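Local coordinates for protein dihydropteridine reductase (Caenorhabditis elegans, PDB 1OOE) that probably reduces quinonoid dihydrobiopterin to tetrahydrobiopterin with NADH or NADPH, working as a homodimer of the short-chain dehydrogenase/reductase family, at residues L206-T209 with R215-S218; A18-F23 with Y28-I33. All coordinates share one frame; numbering follows the deposited sequence. Where two conformers were deposited one is given.

Interaction 1: L206-T209 with R215-S218; sequences LKWT and RPSS
The indole of W208 lies under P216, whose CD sits over one face of its five-membered ring, 4.1 Å from the centroid and offset toward the rim. The two side chains cross at about a right angle in a CH-pi contact; the nearest indole atom, NE1, is 3.8 Å from P216 CD. Beside it, W208 CD1 comes within 3.9 Å of R215 CA, and W208 CB packs on R215 CG. From there R215 runs extended to NE, which reaches back to the main chain of the helix and donates to W208 O at 2.7 Å (N-H...O 158°). The carbonyl oxygen lies almost in the guanidinium plane, at its edge, and R215 NH2 adds a weak second bond to it at 3.1 Å. W208 stands in the last turn of helix 198-210, so the arginine supplies a donor to a carbonyl near the C-terminal end of the helix, where the loop turns toward strand 221-227 of the Rossmann-type sheet. R215 NH2 also bonds G122 O, which helps fix the guanidinium's rotation. The indole N-H goes to the sulfonate of a bound MES, probably from the crystallisation liquor, which also pairs with K207 NZ.

Interaction 2: A18-F23 with Y28-I33; sequences AILEFF and YTVLNI
L20 reaches from helix 14-25 onto strand 28-34 in steps. Its CB is 4.2 Å from V30 CG1; CG then meets the same methyl at 3.5 Å; CD1 lies between V30 CG1 and N32 CB, 3.9 Å from the latter. With CG swung opposite the backbone N (chi1 -174°), the branch of the leucine is brought up against V30. The other methyl of V30, CG2, meets F23 CB, so the valine sits against side chains from neighbouring turns of the helix. V30 was modelled in two conformers, and the closeness of its methyls to L20 and F23 holds for one of them and is doubtful in detail.

F23 and Y28 close the end of the contact nearest the turn. Their rings make an edge-to-face pair, centroids 5.2 Å apart and planes at 68°, with F23 CD2 above one face of Y28 and 3.8 Å from its CD1. Beside the rings, the backbone N of Y28 donates to F23 O at 3.0 Å, a fairly straight bond. An alanine in place of Y28 would probably leave the edge of F23 without the face it packs on and open a gap beside L206 of helix 198-210.

The strand runs nearly antiparallel to the helix, 155° between their directions, as expected where a helix leads back into the next parallel strand: this is the second half of the beta-alpha-beta unit 4-9, 14-25, 28-34 that opens the Rossmann fold. The amide of N32 turns to N44, its ND2 bonding N44 OD1, while only its CB serves the leucine. Between the segments, then, carbon meets carbon along the helix, and the one hydrogen bond is main chain to main chain, so their side-chain adhesion is apolar and depends on shape.

How the interactions relate
Interaction 2 is wholly buried and interaction 1 only partly so, with its tryptophan reaching a bound MES molecule. Both join a helix to the chain that follows it, but 18-23 with 28-33 pairs a helix with a strand of the parallel sheet through aliphatic and aromatic carbon, whereas 206-209 with 215-218 ties a helix to a loop, by an arginine gripping a carbonyl together with a proline over the indole. Their centres lie about 17 Å apart, yet helices 14-25 and 198-210 pack together: L206 CD2 is 3.7 Å from F22 CE2. L206 also touches Y28. T209, near R215 in interaction 1, brings OG1, bonded to L205 O, within 4.0 Å of F23 CZ.

Interaction 1: L206-T209 with R215-S218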
# COMPACT_ATOMS: atom_id res chain seq x y z
N LEU A 206 15.39 -8.77 21.46
CA LEU A 206 15.72 -8.53 22.87
C LEU A 206 16.88 -7.54 22.97
O LEU A 206 16.87 -6.64 23.81
CB LEU A 206 16.07 -9.84 23.59
CG LEU A 206 16.46 -9.71 25.07
CD1 LEU A 206 15.32 -9.07 25.85
CD2 LEU A 206 16.79 -11.08 25.64
N LYS A 207 17.88 -7.70 22.10
CA LYS A 207 19.04 -6.80 22.10
C LYS A 207 18.64 -5.36 21.78
O LYS A 207 19.03 -4.43 22.49
CB LYS A 207 20.09 -7.26 21.09
CG LYS A 207 21.36 -6.41 21.13
CD LYS A 207 22.41 -6.83 20.11
CE LYS A 207 21.95 -6.56 18.68
NZ LYS A 207 23.05 -6.79 17.70
N TRP A 208 17.88 -5.18 20.71
CA TRP A 208 17.46 -3.84 20.32
C TRP A 208 16.52 -3.22 21.36
O TRP A 208 16.48 -1.99 21.51
CB TRP A 208 16.77 -3.87 18.95
CG TRP A 208 17.63 -4.38 17.82
CD1 TRP A 208 18.98 -4.23 17.68
CD2 TRP A 208 17.18 -5.06 16.64
NE1 TRP A 208 19.40 -4.78 16.49
CE2 TRP A 208 18.31 -5.29 15.83
CE3 TRP A 208 15.93 -5.49 16.19
CZ2 TRP A 208 18.23 -5.94 14.59
CZ3 TRP A 208 15.84 -6.14 14.95
CH2 TRP A 208 16.99 -6.35 14.17
N THR A 209 15.78 -4.05 22.07
CA THR A 209 14.85 -3.55 23.09
C THR A 209 15.59 -3.04 24.32
O THR A 209 15.24 -2.00 24.88
CB THR A 209 13.85 -4.65 23.53
OG1 THR A 209 13.06 -5.06 22.41
CG2 THR A 209 12.93 -4.13 24.62
N ARG A 215 20.98 -0.67 17.92
CA ARG A 215 19.99 -0.56 16.86
C ARG A 215 20.44 0.08 15.56
O ARG A 215 21.26 1.00 15.55
CB ARG A 215 18.79 0.27 17.34
CG ARG A 215 18.05 -0.26 18.54
CD ARG A 215 17.08 0.79 19.04
NE ARG A 215 16.30 0.32 20.18
CZ ARG A 215 15.45 1.06 20.88
NH1 ARG A 215 15.26 2.34 20.56
NH2 ARG A 215 14.79 0.54 21.90
N PRO A 216 19.91 -0.42 14.43
CA PRO A 216 20.26 0.13 13.12
C PRO A 216 19.48 1.46 13.10
O PRO A 216 18.72 1.73 14.03
CB PRO A 216 19.66 -0.87 12.14
CG PRO A 216 19.70 -2.16 12.90
CD PRO A 216 19.27 -1.74 14.28
N SER A 217 19.65 2.27 12.07
CA SER A 217 18.93 3.55 11.99
C SER A 217 17.42 3.34 11.98
O SER A 217 16.93 2.41 11.35
CB SER A 217 19.34 4.32 10.72
OG SER A 217 20.73 4.57 10.69
N SER A 218 16.68 4.20 12.68
CA SER A 218 15.22 4.08 12.71
C SER A 218 14.71 4.22 11.28
O SER A 218 15.16 5.11 10.54
CB SER A 218 14.60 5.18 13.58
OG SER A 218 13.19 5.05 13.64

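Interaction 2: A18-F23 with Y28-I33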
# COMPACT_ATOMS: atom_id res chain seq x y z
N ALA A 18 7.51 -17.91 18.99
CA ALA A 18 8.91 -18.02 19.38
C ALA A 18 9.35 -16.75 20.12
O ALA A 18 10.05 -16.82 21.13
CB ALA A 18 9.78 -18.23 18.15
N ILE A 19 8.94 -15.60 19.59
CA ILE A 19 9.29 -14.32 20.20
C ILE A 19 8.64 -14.21 21.58
O ILE A 19 9.30 -13.84 22.55
CB ILE A 19 8.82 -13.15 19.30
CG1 ILE A 19 9.63 -13.15 18.00
CG2 ILE A 19 9.01 -11.81 20.03
CD1 ILE A 19 9.07 -12.25 16.93
N LEU A 20 7.36 -14.55 21.67
CA LEU A 20 6.64 -14.48 22.93
C LEU A 20 7.30 -15.36 23.99
O LEU A 20 7.54 -14.92 25.11
CB LEU A 20 5.18 -14.91 22.71
CG LEU A 20 4.20 -14.79 23.89
CD1 LEU A 20 2.77 -14.72 23.36
CD2 LEU A 20 4.37 -15.97 24.83
N GLU A 21 7.60 -16.61 23.62
CA GLU A 21 8.25 -17.53 24.55
C GLU A 21 9.62 -17.02 25.00
O GLU A 21 9.98 -17.12 26.17
CB GLU A 21 8.41 -18.91 23.92
CG GLU A 21 7.11 -19.68 23.72
CD GLU A 21 6.36 -19.90 25.02
OE1 GLU A 21 7.02 -19.98 26.09
OE2 GLU A 21 5.12 -20.01 24.98
N PHE A 22 10.38 -16.48 24.06
CA PHE A 22 11.72 -15.98 24.35
C PHE A 22 11.72 -14.82 25.34
O PHE A 22 12.51 -14.81 26.29
CB PHE A 22 12.42 -15.56 23.06
CG PHE A 22 13.88 -15.27 23.24
CD1 PHE A 22 14.78 -16.30 23.50
CD2 PHE A 22 14.36 -13.97 23.14
CE1 PHE A 22 16.14 -16.03 23.67
CE2 PHE A 22 15.72 -13.69 23.30
CZ PHE A 22 16.61 -14.72 23.57
N PHE A 23 10.85 -13.84 25.14
CA PHE A 23 10.80 -12.70 26.05
C PHE A 23 10.31 -13.13 27.43
O PHE A 23 10.77 -12.62 28.45
CB PHE A 23 9.92 -11.58 25.49
CG PHE A 23 10.66 -10.65 24.57
CD1 PHE A 23 11.03 -11.06 23.29
CD2 PHE A 23 11.03 -9.37 24.99
CE1 PHE A 23 11.76 -10.22 22.45
CE2 PHE A 23 11.76 -8.52 24.16
CZ PHE A 23 12.13 -8.95 22.88
N TYR A 28 10.14 -10.94 30.85
CA TYR A 28 9.16 -9.94 30.43
C TYR A 28 7.72 -10.42 30.54
O TYR A 28 7.44 -11.62 30.49
CB TYR A 28 9.40 -9.52 28.98
CG TYR A 28 10.61 -8.64 28.76
CD1 TYR A 28 11.89 -9.17 28.73
CD2 TYR A 28 10.46 -7.26 28.57
CE1 TYR A 28 13.00 -8.36 28.53
CE2 TYR A 28 11.56 -6.44 28.36
CZ TYR A 28 12.83 -6.99 28.34
OH TYR A 28 13.92 -6.18 28.15
N THR A 29 6.81 -9.47 30.72
CA THR A 29 5.38 -9.76 30.76
C THR A 29 5.02 -9.62 29.29
O THR A 29 5.44 -8.66 28.65
CB THR A 29 4.60 -8.69 31.55
OG1 THR A 29 5.04 -8.68 32.91
CG2 THR A 29 3.11 -8.97 31.50
N VAL A 30 4.28 -10.57 28.74
CA VAL A 30 3.94 -10.52 27.33
C VAL A 30 2.45 -10.50 27.00
O VAL A 30 1.67 -11.32 27.48
CB VAL A 30 4.59 -11.69 26.56
CG1 VAL A 30 4.37 -11.53 25.06
CG2 VAL A 30 6.07 -11.77 26.89
N LEU A 31 2.06 -9.53 26.18
CA LEU A 31 0.68 -9.41 25.75
C LEU A 31 0.58 -9.89 24.32
O LEU A 31 1.33 -9.44 23.45
CB LEU A 31 0.22 -7.95 25.83
CG LEU A 31 0.12 -7.29 27.21
CD1 LEU A 31 1.51 -7.00 27.75
CD2 LEU A 31 -0.68 -6.00 27.09
N ASN A 32 -0.33 -10.83 24.07
CA ASN A 32 -0.53 -11.37 22.73
C ASN A 32 -1.77 -10.79 22.08
O ASN A 32 -2.82 -10.67 22.72
CB ASN A 32 -0.66 -12.89 22.77
CG ASN A 32 -1.19 -13.47 21.46
OD1 ASN A 32 -0.53 -13.40 20.43
ND2 ASN A 32 -2.40 -14.02 21.50
N ILE A 33 -1.66 -10.42 20.81
CA ILE A 33 -2.78 -9.89 20.05
C ILE A 33 -2.91 -10.80 18.83
O ILE A 33 -2.00 -10.85 18.00
CB ILE A 33 -2.53 -8.44 19.57
CG1 ILE A 33 -2.36 -7.50 20.76
CG2 ILE A 33 -3.68 -7.98 18.69
CD1 ILE A 33 -2.06 -6.06 20.38